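Long-range contacts in major extracellular endoglucanase (Xanthomonas campestris pv. campestris, PDB 4TUF), which hydrolyses internal beta-1,4-glucosidic bonds in cellulose, lichenin and cereal beta-glucans, the chain here being its family 5 glycoside hydrolase TIM-barrel domain: residues 16-21 against 306-311; 155-160 against 194-199; 176-181 against 224-229; 213-218 against 262-267; 231-236 against 272-277. All coordinates share one frame; numbering follows the deposited sequence.

Interactions 1, 2 and 5 all reach the curled parallel sheet of the barrel, while interactions 3 and 4 lie at its outer layer of helices and loops. Interaction 5 is the middle piece: its centre is about 10 Å from those of interactions 1 and 4 and about 11 Å from that of interaction 2. Phe310 N probably bonds Leu276 O (2.8 Å), joining interaction 1 to it, and Gly213 O lies 3.0 Å from His236 N, joining interaction 4. Interaction 2 carries Glu157, probably the proton donor, and the ring of His236 from interaction 5 lies beside it and near Glu278, the probable nucleophile. Interaction 3 packs against interactions 2 and 5 through Val195 and Leu231.

Interaction 1 of 5, residues 16-21 against 306-311; sequences VVQLKG and INQGFY
Leu19, Lys20 and Gly21 run parallel to Gly309, Phe310 and Tyr311 where the first and last strands of the TIM barrel meet and close the cylinder. The tight part is the backbone ladder: Leu19 O takes the N-H of Gly309 at 3.1 Å, Gly309 O in turn takes Gly21 N at 3.0 Å, and Gly21 O receives Tyr311 N. Having no side chain, Gly21 lets the Phe310 ring lie close, its CD2 3.7 Å from Gly21 CA. The far end of that ring reaches Leu19, with CZ 4.0 Å from CD1, and the same two side chains also pack on Ala56 of the next strand, inside the barrel.

Toward the start of both segments the strands have not yet paired, and side chains do the work of the backbone on a side partly open to solvent. Here Gln18 and Asn307 cross at about a right angle, their amide planes 35° apart. Gln18 NE2 gives a nearly straight bond to Asn307 O at 2.9 Å, with the oxygen lying in the plane of its amide, and it also bonds Trp344 O in the last helix. Gln308 has CG wedged between its own N and carbonyl carbon (chi1 54°) and is extended beyond, which carries its amide oxygen to the first strand: OE1 accepts from Leu19 N at 2.8 Å.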
# COMPACT_ATOMS: atom_id res chain seq x y z
N VAL A 16 4.87 -18.50 -9.37
CA VAL A 16 3.83 -17.55 -8.98
C VAL A 16 4.02 -17.09 -7.54
O VAL A 16 4.16 -17.89 -6.62
CB VAL A 16 2.41 -18.14 -9.15
CG1 VAL A 16 1.39 -17.31 -8.39
CG2 VAL A 16 2.05 -18.21 -10.62
N VAL A 17 4.02 -15.77 -7.35
CA VAL A 17 4.12 -15.15 -6.05
C VAL A 17 2.74 -14.80 -5.50
O VAL A 17 1.91 -14.25 -6.22
CB VAL A 17 4.99 -13.88 -6.12
CG1 VAL A 17 4.92 -13.09 -4.83
CG2 VAL A 17 6.43 -14.23 -6.49
N GLN A 18 2.49 -15.12 -4.24
CA GLN A 18 1.26 -14.68 -3.58
C GLN A 18 1.59 -13.75 -2.43
O GLN A 18 2.35 -14.11 -1.52
CB GLN A 18 0.46 -15.87 -3.07
CG GLN A 18 -0.84 -15.47 -2.42
CD GLN A 18 -1.49 -16.60 -1.66
OE1 GLN A 18 -0.90 -17.67 -1.48
NE2 GLN A 18 -2.72 -16.38 -1.20
N LEU A 19 1.03 -12.55 -2.46
CA LEU A 19 1.37 -11.54 -1.46
C LEU A 19 0.42 -11.56 -0.28
O LEU A 19 -0.62 -10.91 -0.30
CB LEU A 19 1.39 -10.16 -2.09
CG LEU A 19 2.36 -10.03 -3.27
CD1 LEU A 19 2.18 -8.70 -3.94
CD2 LEU A 19 3.79 -10.22 -2.79
N LYS A 20 0.77 -12.33 0.74
CA LYS A 20 0.07 -12.31 2.01
C LYS A 20 0.61 -11.13 2.81
O LYS A 20 1.47 -11.30 3.67
CB LYS A 20 0.25 -13.63 2.75
CG LYS A 20 0.14 -14.86 1.86
CD LYS A 20 0.47 -16.12 2.64
CE LYS A 20 0.68 -17.30 1.71
NZ LYS A 20 0.95 -18.57 2.45
N GLY A 21 0.10 -9.94 2.52
CA GLY A 21 0.77 -8.73 2.95
C GLY A 21 0.14 -7.92 4.07
O GLY A 21 -1.01 -8.14 4.46
N ILE A 306 -9.18 -13.09 -6.30
CA ILE A 306 -8.15 -12.35 -5.58
C ILE A 306 -7.92 -12.91 -4.18
O ILE A 306 -8.83 -12.92 -3.36
CB ILE A 306 -8.52 -10.87 -5.45
CG1 ILE A 306 -8.84 -10.27 -6.82
CG2 ILE A 306 -7.41 -10.11 -4.74
CD1 ILE A 306 -9.38 -8.85 -6.76
N ASN A 307 -6.70 -13.37 -3.91
CA ASN A 307 -6.38 -13.88 -2.57
C ASN A 307 -5.10 -13.27 -2.03
O ASN A 307 -4.31 -13.94 -1.36
CB ASN A 307 -6.29 -15.41 -2.59
CG ASN A 307 -5.25 -15.94 -3.57
OD1 ASN A 307 -4.40 -15.20 -4.07
ND2 ASN A 307 -5.32 -17.24 -3.84
N GLN A 308 -4.89 -11.99 -2.31
CA GLN A 308 -3.70 -11.28 -1.86
C GLN A 308 -3.96 -9.79 -1.74
O GLN A 308 -4.97 -9.27 -2.23
CB GLN A 308 -2.53 -11.53 -2.80
CG GLN A 308 -2.81 -11.20 -4.25
CD GLN A 308 -1.61 -11.49 -5.14
OE1 GLN A 308 -0.49 -11.61 -4.65
NE2 GLN A 308 -1.84 -11.59 -6.44
N GLY A 309 -3.04 -9.09 -1.09
CA GLY A 309 -3.19 -7.68 -0.84
C GLY A 309 -2.43 -7.30 0.41
O GLY A 309 -1.72 -8.12 0.99
N PHE A 310 -2.56 -6.04 0.83
CA PHE A 310 -1.83 -5.55 1.99
C PHE A 310 -2.78 -4.97 3.03
O PHE A 310 -3.33 -3.89 2.84
CB PHE A 310 -0.81 -4.49 1.55
CG PHE A 310 0.28 -5.03 0.66
CD1 PHE A 310 0.11 -5.08 -0.71
CD2 PHE A 310 1.47 -5.50 1.21
CE1 PHE A 310 1.11 -5.58 -1.52
CE2 PHE A 310 2.47 -6.00 0.40
CZ PHE A 310 2.29 -6.04 -0.97
N TYR A 311 -2.96 -5.70 4.12
CA TYR A 311 -3.81 -5.24 5.21
C TYR A 311 -3.30 -3.95 5.86
O TYR A 311 -2.10 -3.72 5.93
CB TYR A 311 -3.93 -6.33 6.28
CG TYR A 311 -5.09 -6.11 7.22
CD1 TYR A 311 -6.39 -6.36 6.82
CD2 TYR A 311 -4.88 -5.62 8.51
CE1 TYR A 311 -7.46 -6.15 7.67
CE2 TYR A 311 -5.95 -5.40 9.37
CZ TYR A 311 -7.23 -5.67 8.94
OH TYR A 311 -8.30 -5.46 9.79

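Interaction 2 of 5, residues 155-160 against 194-199; sequences KNEPHG and AVEGIT
Asn156, Glu157 and Pro158 form the Asn-Glu-Pro motif that follows the fourth barrel strand, and Glu196, just past the fifth, braces it from the neighbouring strand. A chi1 of -55° sets CG of Glu196 beside its backbone N, and the chain, extended from there, carries the carboxylate to the backbone of the motif. OE1 accepts the N-H of Glu157 at 2.8 Å, met from 44° above the carboxylate plane, while OE2 forms a salt bridge with Arg58. The carboxylates of Glu157 and Glu196 are turned 75° against each other; Glu157 OE2 bonds Tyr238 OH and His236 ND1. At the root of Glu196 a water ties the two backbones, giving to Lys155 O at 2.7 Å and accepting from Glu196 N at 3.1 Å.

Further along, the segments run almost parallel and packing takes over. Gly197 O points at the Pro158 ring, 3.5 Å from its CD, and Pro158 CB meets Ile198 CG2 at 4.0 Å. His159 CB rests on the methyl of Thr199, whose OG1 receives a weak bond from Gly160 N. His159 ND1 points back, nearly in its ring plane, to Glu157 O at 2.6 Å, and the ring stacks on Trp212. The probable proton donor Glu157 after the fourth strand, facing the probable nucleophile Glu278 of the seventh, is the family 5 active-site layout.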
# COMPACT_ATOMS: atom_id res chain seq x y z
N LYS A 155 2.75 6.56 -5.79
CA LYS A 155 2.25 7.66 -4.96
C LYS A 155 1.01 7.23 -4.20
O LYS A 155 0.07 6.67 -4.78
CB LYS A 155 1.97 8.90 -5.83
CG LYS A 155 0.83 9.79 -5.36
CD LYS A 155 1.32 10.84 -4.40
CE LYS A 155 0.23 11.87 -4.11
NZ LYS A 155 -0.95 11.31 -3.42
N ASN A 156 0.98 7.49 -2.90
CA ASN A 156 -0.13 7.06 -2.08
C ASN A 156 -1.37 7.92 -2.17
O ASN A 156 -1.30 9.12 -2.01
CB ASN A 156 0.32 6.98 -0.62
CG ASN A 156 -0.69 6.30 0.28
OD1 ASN A 156 -0.92 5.11 0.18
ND2 ASN A 156 -1.29 7.06 1.17
N GLU A 157 -2.51 7.28 -2.39
CA GLU A 157 -3.82 7.90 -2.24
C GLU A 157 -4.12 9.21 -2.97
O GLU A 157 -4.49 10.19 -2.35
CB GLU A 157 -4.20 7.98 -0.78
CG GLU A 157 -4.29 6.61 -0.15
CD GLU A 157 -4.95 6.62 1.19
OE1 GLU A 157 -4.94 7.67 1.84
OE2 GLU A 157 -5.48 5.57 1.59
N PRO A 158 -4.02 9.21 -4.29
CA PRO A 158 -4.38 10.40 -5.04
C PRO A 158 -5.84 10.73 -4.81
O PRO A 158 -6.66 9.84 -4.73
CB PRO A 158 -4.17 9.97 -6.49
CG PRO A 158 -3.12 8.93 -6.41
CD PRO A 158 -3.37 8.20 -5.14
N HIS A 159 -6.16 12.00 -4.67
CA HIS A 159 -7.54 12.39 -4.39
C HIS A 159 -7.74 13.87 -4.67
O HIS A 159 -6.84 14.52 -5.20
CB HIS A 159 -7.92 12.06 -2.95
CG HIS A 159 -7.05 12.73 -1.93
ND1 HIS A 159 -5.76 12.31 -1.66
CD2 HIS A 159 -7.28 13.79 -1.12
CE1 HIS A 159 -5.24 13.09 -0.72
NE2 HIS A 159 -6.14 13.99 -0.38
N GLY A 160 -8.91 14.39 -4.32
CA GLY A 160 -9.18 15.81 -4.48
C GLY A 160 -9.11 16.30 -5.91
O GLY A 160 -9.98 15.99 -6.73
N ALA A 194 3.26 -0.24 -9.01
CA ALA A 194 1.90 -0.24 -8.47
C ALA A 194 1.26 1.12 -8.66
O ALA A 194 1.84 2.15 -8.31
CB ALA A 194 1.91 -0.63 -7.00
N VAL A 195 0.05 1.12 -9.22
CA VAL A 195 -0.68 2.36 -9.46
C VAL A 195 -2.02 2.34 -8.75
O VAL A 195 -2.75 1.36 -8.81
CB VAL A 195 -0.90 2.60 -10.96
CG1 VAL A 195 -1.66 3.91 -11.18
CG2 VAL A 195 0.43 2.62 -11.69
N GLU A 196 -2.32 3.42 -8.05
CA GLU A 196 -3.57 3.52 -7.32
C GLU A 196 -4.58 4.35 -8.09
O GLU A 196 -4.23 5.04 -9.06
CB GLU A 196 -3.35 4.13 -5.93
CG GLU A 196 -2.31 3.39 -5.09
CD GLU A 196 -2.07 4.07 -3.76
OE1 GLU A 196 -3.05 4.62 -3.20
OE2 GLU A 196 -0.91 4.07 -3.28
N GLY A 197 -5.83 4.28 -7.66
CA GLY A 197 -6.86 5.06 -8.29
C GLY A 197 -6.88 6.48 -7.78
O GLY A 197 -5.97 6.94 -7.09
N ILE A 198 -7.93 7.20 -8.15
CA ILE A 198 -8.15 8.56 -7.69
C ILE A 198 -9.49 8.57 -6.96
O ILE A 198 -9.96 7.52 -6.53
CB ILE A 198 -8.14 9.55 -8.86
CG1 ILE A 198 -9.24 9.19 -9.86
CG2 ILE A 198 -6.78 9.52 -9.55
CD1 ILE A 198 -9.56 10.28 -10.85
N THR A 199 -10.10 9.74 -6.81
CA THR A 199 -11.45 9.78 -6.28
C THR A 199 -12.44 10.15 -7.39
O THR A 199 -12.55 9.43 -8.38
CB THR A 199 -11.57 10.75 -5.08
OG1 THR A 199 -10.93 11.99 -5.38
CG2 THR A 199 -10.91 10.14 -3.87
O HOH W 1 0.09 4.85 -6.75

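Interaction 3 of 5, residues 176-181 against 224-229; sequences AAERGS and LNIPAN. With 2HP (dihydrogenphosphate ion), chain F.
The carboxylate of Glu178 and the amide of Asn225 stand almost perpendicular, their planes 89° apart, as the two side chains run crosswise. It is the backbone of Asn225, not its amide, that uses the carboxylate: Asn225 N bonds OE1 at 2.9 Å, arriving from 47° above the carboxylate plane, and Asn225 CB also rests against OE1. The other oxygen, OE2, makes a salt bridge with Lys175 one turn earlier, so both ends of the carboxylate are held. The guanidinium of Arg179, on another side of the same helix, has the CA of Ala176 over one face, 3.7 Å above its plane and offset toward the rim, and pairs with Glu129.

The helix is 173-187, which links the fourth and fifth strands of the TIM barrel; residues 224-229 belong to the long loop leading from the fifth strand into the sixth. That loop bends in an inverse gamma turn centred on Asn225, and a water bridges helix and loop, donating to Glu178 O at 2.7 Å and to Asn225 O at 2.9 Å.

Beyond the turn Ile226 dips toward the barrel. Its chi1 of -61° turns CG1 to the side of the backbone N and lays the branch along Ser181: CG1 and CD1 each lie 3.7 Å from Ser181 CB. Ile226 also packs on Val195 and Leu231 of the sheet, filling the layer between helix and strands. At the far end Asn229 ND2 approaches a phosphate oxygen, O2, at 3.2 Å; Arg230 NH1 hydrogen-bonds the same ion.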
# COMPACT_ATOMS: atom_id res chain seq x y z
N ALA A 176 1.03 11.31 -14.91
CA ALA A 176 2.09 11.40 -13.91
C ALA A 176 2.58 10.01 -13.52
O ALA A 176 3.77 9.83 -13.23
CB ALA A 176 1.60 12.15 -12.70
N ALA A 177 1.69 9.03 -13.54
CA ALA A 177 2.06 7.65 -13.22
C ALA A 177 2.89 7.04 -14.33
O ALA A 177 3.78 6.22 -14.08
CB ALA A 177 0.83 6.82 -12.96
N GLU A 178 2.60 7.42 -15.57
CA GLU A 178 3.38 6.98 -16.71
C GLU A 178 4.81 7.49 -16.62
O GLU A 178 5.76 6.76 -16.89
CB GLU A 178 2.74 7.44 -18.02
CG GLU A 178 1.38 6.82 -18.26
CD GLU A 178 0.70 7.36 -19.50
OE1 GLU A 178 -0.36 6.81 -19.88
OE2 GLU A 178 1.22 8.34 -20.08
N ARG A 179 4.96 8.75 -16.22
CA ARG A 179 6.28 9.36 -16.10
C ARG A 179 7.04 8.76 -14.91
O ARG A 179 8.25 8.54 -14.98
CB ARG A 179 6.17 10.88 -15.97
CG ARG A 179 5.52 11.54 -17.17
CD ARG A 179 5.68 13.06 -17.19
NE ARG A 179 4.84 13.77 -16.22
CZ ARG A 179 3.55 14.05 -16.40
NH1 ARG A 179 2.93 13.66 -17.51
NH2 ARG A 179 2.87 14.70 -15.47
N GLY A 180 6.33 8.47 -13.82
CA GLY A 180 6.93 7.79 -12.69
C GLY A 180 7.35 6.38 -13.05
O GLY A 180 8.43 5.92 -12.68
N SER A 181 6.48 5.70 -13.80
CA SER A 181 6.76 4.37 -14.30
C SER A 181 8.06 4.34 -15.11
O SER A 181 8.95 3.53 -14.84
CB SER A 181 5.59 3.88 -15.16
OG SER A 181 5.79 2.55 -15.60
N LEU A 224 -3.34 3.01 -19.35
CA LEU A 224 -2.04 3.48 -18.89
C LEU A 224 -0.93 3.05 -19.84
O LEU A 224 -0.88 1.90 -20.27
CB LEU A 224 -1.76 2.93 -17.48
CG LEU A 224 -2.61 3.54 -16.37
CD1 LEU A 224 -2.46 2.73 -15.09
CD2 LEU A 224 -2.22 5.00 -16.16
N ASN A 225 -0.05 3.99 -20.18
CA ASN A 225 1.12 3.66 -20.99
C ASN A 225 2.24 3.12 -20.10
O ASN A 225 3.30 3.73 -19.97
CB ASN A 225 1.59 4.88 -21.77
CG ASN A 225 2.61 4.53 -22.83
OD1 ASN A 225 2.89 3.35 -23.07
ND2 ASN A 225 3.17 5.54 -23.47
N ILE A 226 1.96 1.97 -19.48
CA ILE A 226 2.87 1.27 -18.60
C ILE A 226 2.88 -0.18 -19.06
O ILE A 226 1.82 -0.74 -19.34
CB ILE A 226 2.43 1.37 -17.12
CG1 ILE A 226 2.40 2.82 -16.66
CG2 ILE A 226 3.32 0.54 -16.20
CD1 ILE A 226 2.02 2.98 -15.20
N PRO A 227 4.08 -0.80 -19.16
CA PRO A 227 4.17 -2.17 -19.69
C PRO A 227 3.22 -3.14 -19.00
O PRO A 227 3.12 -3.14 -17.78
CB PRO A 227 5.63 -2.55 -19.42
CG PRO A 227 6.36 -1.25 -19.43
CD PRO A 227 5.41 -0.24 -18.84
N ALA A 228 2.51 -3.94 -19.79
CA ALA A 228 1.52 -4.87 -19.26
C ALA A 228 2.14 -5.84 -18.26
O ALA A 228 1.49 -6.24 -17.30
CB ALA A 228 0.86 -5.64 -20.40
N ASN A 229 3.40 -6.20 -18.49
CA ASN A 229 4.06 -7.18 -17.64
C ASN A 229 4.78 -6.55 -16.44
O ASN A 229 5.63 -7.19 -15.82
CB ASN A 229 5.04 -8.03 -18.47
CG ASN A 229 6.13 -7.21 -19.13
OD1 ASN A 229 6.36 -6.04 -18.80
ND2 ASN A 229 6.83 -7.83 -20.08
P 2HP F . 9.92 -10.20 -18.60
O1 2HP F . 10.21 -11.25 -19.66
O2 2HP F . 8.42 -10.11 -18.40
O3 2HP F . 10.57 -10.60 -17.30
O4 2HP F . 10.46 -8.87 -19.06
O HOH W 2 5.71 4.96 -18.86

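Interaction 4 of 5, residues 213-218 against 262-267; sequences GGNLQP and ERHFGQ
Gln217 crosses the helix obliquely beside the aliphatic part of Arg263; its amide plane makes 35° with that of the guanidinium and 47° with the ring of His264. A chi1 of -77° swings CG of Gln217 toward its own backbone N and brings it against Arg263 O, and the extended chain settles OE1 beside Arg263 CG, 3.4 Å away. NE2 comes to the edge of the His264 ring, close to its plane and 3.7 Å from CD2. Gln267 reaches the same carbonyl from within its own segment: its NE2 bonds Arg263 O at 2.8 Å, and the two glutamines lie athwart one another.

Asn215 fixes the rotation of Gln217. Its OD1 takes two N-H groups from opposite faces of the amide, the backbone N of Gln217 at 3.1 Å, closing an Asx turn, and Gln217 NE2 at 2.6 Å. Gln217 OE1 bonds Thr206 N. The helix is 257-266, which connects the sixth and seventh strands of the TIM barrel and widens into a pi-type turn here; the loop 213-218 comes between the fifth and sixth strands, with Gly214 and Asn215 forming a classic beta bulge opposite Ile198.

One backbone hydrogen bond joins the segments, Leu216 N to His264 O at 2.8 Å. Leu216 CD1 then leans on Phe265 CB at 4.0 Å, both side chains reaching Pro235 on the sixth strand.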
# COMPACT_ATOMS: atom_id res chain seq x y z
N GLY A 213 -7.60 7.18 -3.42
CA GLY A 213 -6.90 6.16 -4.18
C GLY A 213 -7.77 4.95 -4.46
O GLY A 213 -7.26 3.85 -4.69
N GLY A 214 -9.09 5.14 -4.44
CA GLY A 214 -10.01 4.02 -4.54
C GLY A 214 -10.77 3.86 -5.84
O GLY A 214 -11.43 2.84 -6.04
N ASN A 215 -10.68 4.85 -6.74
CA ASN A 215 -11.44 4.81 -7.99
C ASN A 215 -10.57 4.51 -9.20
O ASN A 215 -9.65 5.26 -9.51
CB ASN A 215 -12.17 6.13 -8.21
CG ASN A 215 -13.15 6.08 -9.37
OD1 ASN A 215 -13.53 5.00 -9.84
ND2 ASN A 215 -13.58 7.24 -9.84
N LEU A 216 -10.88 3.43 -9.90
CA LEU A 216 -10.13 3.05 -11.09
C LEU A 216 -10.96 3.17 -12.37
O LEU A 216 -10.48 2.84 -13.46
CB LEU A 216 -9.61 1.63 -10.95
CG LEU A 216 -8.37 1.45 -10.09
CD1 LEU A 216 -8.07 -0.03 -9.94
CD2 LEU A 216 -7.19 2.17 -10.72
N GLN A 217 -12.20 3.65 -12.24
CA GLN A 217 -13.13 3.74 -13.37
C GLN A 217 -12.56 4.40 -14.64
O GLN A 217 -12.78 3.88 -15.73
CB GLN A 217 -14.40 4.48 -12.95
CG GLN A 217 -15.38 3.67 -12.13
CD GLN A 217 -16.45 4.54 -11.50
OE1 GLN A 217 -17.57 4.63 -12.00
NE2 GLN A 217 -16.10 5.21 -10.41
N PRO A 218 -11.83 5.53 -14.51
CA PRO A 218 -11.37 6.18 -15.75
C PRO A 218 -10.36 5.37 -16.57
O PRO A 218 -10.07 5.74 -17.71
CB PRO A 218 -10.72 7.48 -15.24
CG PRO A 218 -11.38 7.74 -13.94
CD PRO A 218 -11.57 6.38 -13.34
N GLU A 262 -17.19 -3.56 -7.30
CA GLU A 262 -17.05 -3.90 -8.71
C GLU A 262 -16.83 -2.64 -9.54
O GLU A 262 -15.90 -2.57 -10.33
CB GLU A 262 -18.27 -4.67 -9.21
CG GLU A 262 -18.19 -5.11 -10.66
CD GLU A 262 -17.29 -6.32 -10.87
OE1 GLU A 262 -16.70 -6.81 -9.89
OE2 GLU A 262 -17.18 -6.77 -12.03
N ARG A 263 -17.69 -1.65 -9.33
CA ARG A 263 -17.60 -0.38 -10.03
C ARG A 263 -16.26 0.33 -9.85
O ARG A 263 -15.64 0.77 -10.82
CB ARG A 263 -18.72 0.56 -9.58
CG ARG A 263 -18.65 1.92 -10.24
CD ARG A 263 -20.02 2.56 -10.31
NE ARG A 263 -20.50 3.00 -9.01
CZ ARG A 263 -21.75 2.83 -8.58
NH1 ARG A 263 -22.64 2.22 -9.36
NH2 ARG A 263 -22.10 3.27 -7.38
N HIS A 264 -15.86 0.53 -8.59
CA HIS A 264 -14.62 1.22 -8.25
C HIS A 264 -13.31 0.53 -8.63
O HIS A 264 -12.41 1.18 -9.14
CB HIS A 264 -14.61 1.56 -6.76
CG HIS A 264 -15.63 2.58 -6.37
ND1 HIS A 264 -16.02 2.78 -5.07
CD2 HIS A 264 -16.35 3.45 -7.11
CE1 HIS A 264 -16.94 3.73 -5.02
NE2 HIS A 264 -17.15 4.15 -6.25
N PHE A 265 -13.19 -0.77 -8.39
CA PHE A 265 -11.99 -1.48 -8.80
C PHE A 265 -12.17 -2.85 -9.42
O PHE A 265 -11.37 -3.29 -10.18
CB PHE A 265 -10.98 -1.56 -7.66
CG PHE A 265 -11.50 -2.23 -6.44
CD1 PHE A 265 -12.14 -1.51 -5.50
CD2 PHE A 265 -11.34 -3.56 -6.24
CE1 PHE A 265 -12.63 -2.10 -4.39
CE2 PHE A 265 -11.83 -4.17 -5.14
CZ PHE A 265 -12.47 -3.44 -4.21
N GLY A 266 -13.22 -3.52 -9.01
CA GLY A 266 -13.38 -4.94 -9.24
C GLY A 266 -13.50 -5.36 -10.66
O GLY A 266 -13.04 -6.38 -11.08
N GLN A 267 -14.18 -4.54 -11.41
CA GLN A 267 -14.42 -4.80 -12.83
C GLN A 267 -13.13 -4.92 -13.64
O GLN A 267 -13.15 -5.39 -14.78
CB GLN A 267 -15.30 -3.70 -13.42
CG GLN A 267 -14.73 -2.31 -13.22
CD GLN A 267 -15.44 -1.26 -14.06
OE1 GLN A 267 -15.64 -1.44 -15.26
NE2 GLN A 267 -15.82 -0.17 -13.42

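Interaction 5 of 5, residues 231-236 against 272-277; sequences LLLAPH and HALLLG. With 2HP (dihydrogenphosphate ion), chain I.
Leu233 is gripped through both its polar backbone atoms: its N-H goes to Ala273 O at 3.1 Å, and its carbonyl accepts Leu275 N, also at 3.1 Å. Further on, Pro235 O takes Gly277 N at 3.0 Å. Between these bonds Ala234 CA makes a C-H contact with Leu275 O.

Side chains pack around these bonds. Leu232 and Leu275 meet nearly perpendicular, CD1 of the first 4.0 Å from CG of the second, and Ala234 CB touches Leu275 CD1 at the same distance. Pro235 CG meets Leu276 CD2 at 4.1 Å. At the start, Leu233 CD1 lies 3.5 Å from His272 CB. The His272 ring offers its edge to a phosphate, CE1 being 3.2 Å from O2; Thr271 OG1 hydrogen-bonds that ion.

The two segments begin and end a beta-alpha-beta crossover, sixth strand, helix 257-266, seventh strand. Phe265 of that helix lies against Leu274 and Leu276, helix 288-303 packs on Leu276, and the fifth strand bonds the other edge of 231-236 through Val195.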
# COMPACT_ATOMS: atom_id res chain seq x y z
N LEU A 231 2.70 -3.69 -14.77
CA LEU A 231 1.65 -2.89 -14.16
C LEU A 231 0.82 -3.67 -13.15
O LEU A 231 0.19 -4.67 -13.47
CB LEU A 231 0.73 -2.31 -15.23
CG LEU A 231 -0.48 -1.56 -14.67
CD1 LEU A 231 -0.06 -0.36 -13.83
CD2 LEU A 231 -1.39 -1.14 -15.81
N LEU A 232 0.83 -3.18 -11.92
CA LEU A 232 0.07 -3.78 -10.84
C LEU A 232 -0.89 -2.73 -10.30
O LEU A 232 -0.46 -1.67 -9.84
CB LEU A 232 1.01 -4.29 -9.74
CG LEU A 232 0.46 -4.89 -8.45
CD1 LEU A 232 -0.29 -6.20 -8.69
CD2 LEU A 232 1.60 -5.11 -7.46
N LEU A 233 -2.19 -2.98 -10.39
CA LEU A 233 -3.18 -2.02 -9.90
C LEU A 233 -3.43 -2.26 -8.41
O LEU A 233 -3.64 -3.41 -7.98
CB LEU A 233 -4.48 -2.13 -10.69
CG LEU A 233 -4.47 -1.84 -12.19
CD1 LEU A 233 -5.85 -2.11 -12.75
CD2 LEU A 233 -4.06 -0.40 -12.47
N ALA A 234 -3.40 -1.19 -7.63
CA ALA A 234 -3.45 -1.34 -6.17
C ALA A 234 -4.32 -0.29 -5.48
O ALA A 234 -3.82 0.51 -4.70
CB ALA A 234 -2.03 -1.29 -5.61
N PRO A 235 -5.63 -0.31 -5.75
CA PRO A 235 -6.48 0.70 -5.11
C PRO A 235 -6.63 0.44 -3.61
O PRO A 235 -6.23 -0.61 -3.11
CB PRO A 235 -7.82 0.52 -5.82
CG PRO A 235 -7.83 -0.92 -6.20
CD PRO A 235 -6.41 -1.26 -6.55
N HIS A 236 -7.19 1.41 -2.91
CA HIS A 236 -7.49 1.26 -1.50
C HIS A 236 -9.00 1.21 -1.30
O HIS A 236 -9.76 1.75 -2.10
CB HIS A 236 -6.90 2.41 -0.69
CG HIS A 236 -5.40 2.51 -0.76
ND1 HIS A 236 -4.67 3.36 0.04
CD2 HIS A 236 -4.50 1.85 -1.54
CE1 HIS A 236 -3.39 3.23 -0.25
NE2 HIS A 236 -3.26 2.32 -1.20
N HIS A 272 -6.65 -7.06 -15.59
CA HIS A 272 -5.43 -6.51 -15.00
C HIS A 272 -5.05 -7.23 -13.71
O HIS A 272 -5.92 -7.66 -12.96
CB HIS A 272 -5.59 -5.02 -14.69
CG HIS A 272 -5.73 -4.15 -15.90
ND1 HIS A 272 -6.94 -3.95 -16.53
CD2 HIS A 272 -4.82 -3.43 -16.58
CE1 HIS A 272 -6.76 -3.14 -17.56
NE2 HIS A 272 -5.48 -2.81 -17.61
N ALA A 273 -3.75 -7.37 -13.47
CA ALA A 273 -3.29 -7.82 -12.16
C ALA A 273 -3.75 -6.80 -11.14
O ALA A 273 -3.49 -5.60 -11.29
CB ALA A 273 -1.77 -7.96 -12.13
N LEU A 274 -4.45 -7.26 -10.11
CA LEU A 274 -5.03 -6.36 -9.13
C LEU A 274 -5.01 -6.93 -7.72
O LEU A 274 -5.23 -8.12 -7.50
CB LEU A 274 -6.47 -6.00 -9.53
CG LEU A 274 -7.19 -4.87 -8.80
CD1 LEU A 274 -8.18 -4.19 -9.73
CD2 LEU A 274 -7.92 -5.39 -7.56
N LEU A 275 -4.74 -6.05 -6.76
CA LEU A 275 -4.84 -6.36 -5.35
C LEU A 275 -5.13 -5.06 -4.60
O LEU A 275 -5.03 -3.98 -5.18
CB LEU A 275 -3.56 -7.03 -4.84
CG LEU A 275 -2.18 -6.42 -5.15
CD1 LEU A 275 -1.93 -5.11 -4.42
CD2 LEU A 275 -1.08 -7.41 -4.81
N LEU A 276 -5.46 -5.15 -3.32
CA LEU A 276 -5.65 -3.95 -2.52
C LEU A 276 -4.36 -3.53 -1.81
O LEU A 276 -3.77 -4.30 -1.06
CB LEU A 276 -6.77 -4.17 -1.51
CG LEU A 276 -8.12 -4.47 -2.13
CD1 LEU A 276 -9.14 -4.82 -1.05
CD2 LEU A 276 -8.58 -3.29 -2.95
N GLY A 277 -3.93 -2.29 -2.04
CA GLY A 277 -2.77 -1.75 -1.35
C GLY A 277 -3.04 -1.50 0.12
O GLY A 277 -2.17 -1.68 0.96
P 2HP I . -10.17 -2.69 -19.51
O1 2HP I . -9.80 -3.66 -20.61
O2 2HP I . -9.91 -3.33 -18.17
O3 2HP I . -9.33 -1.44 -19.64
O4 2HP I . -11.63 -2.32 -19.62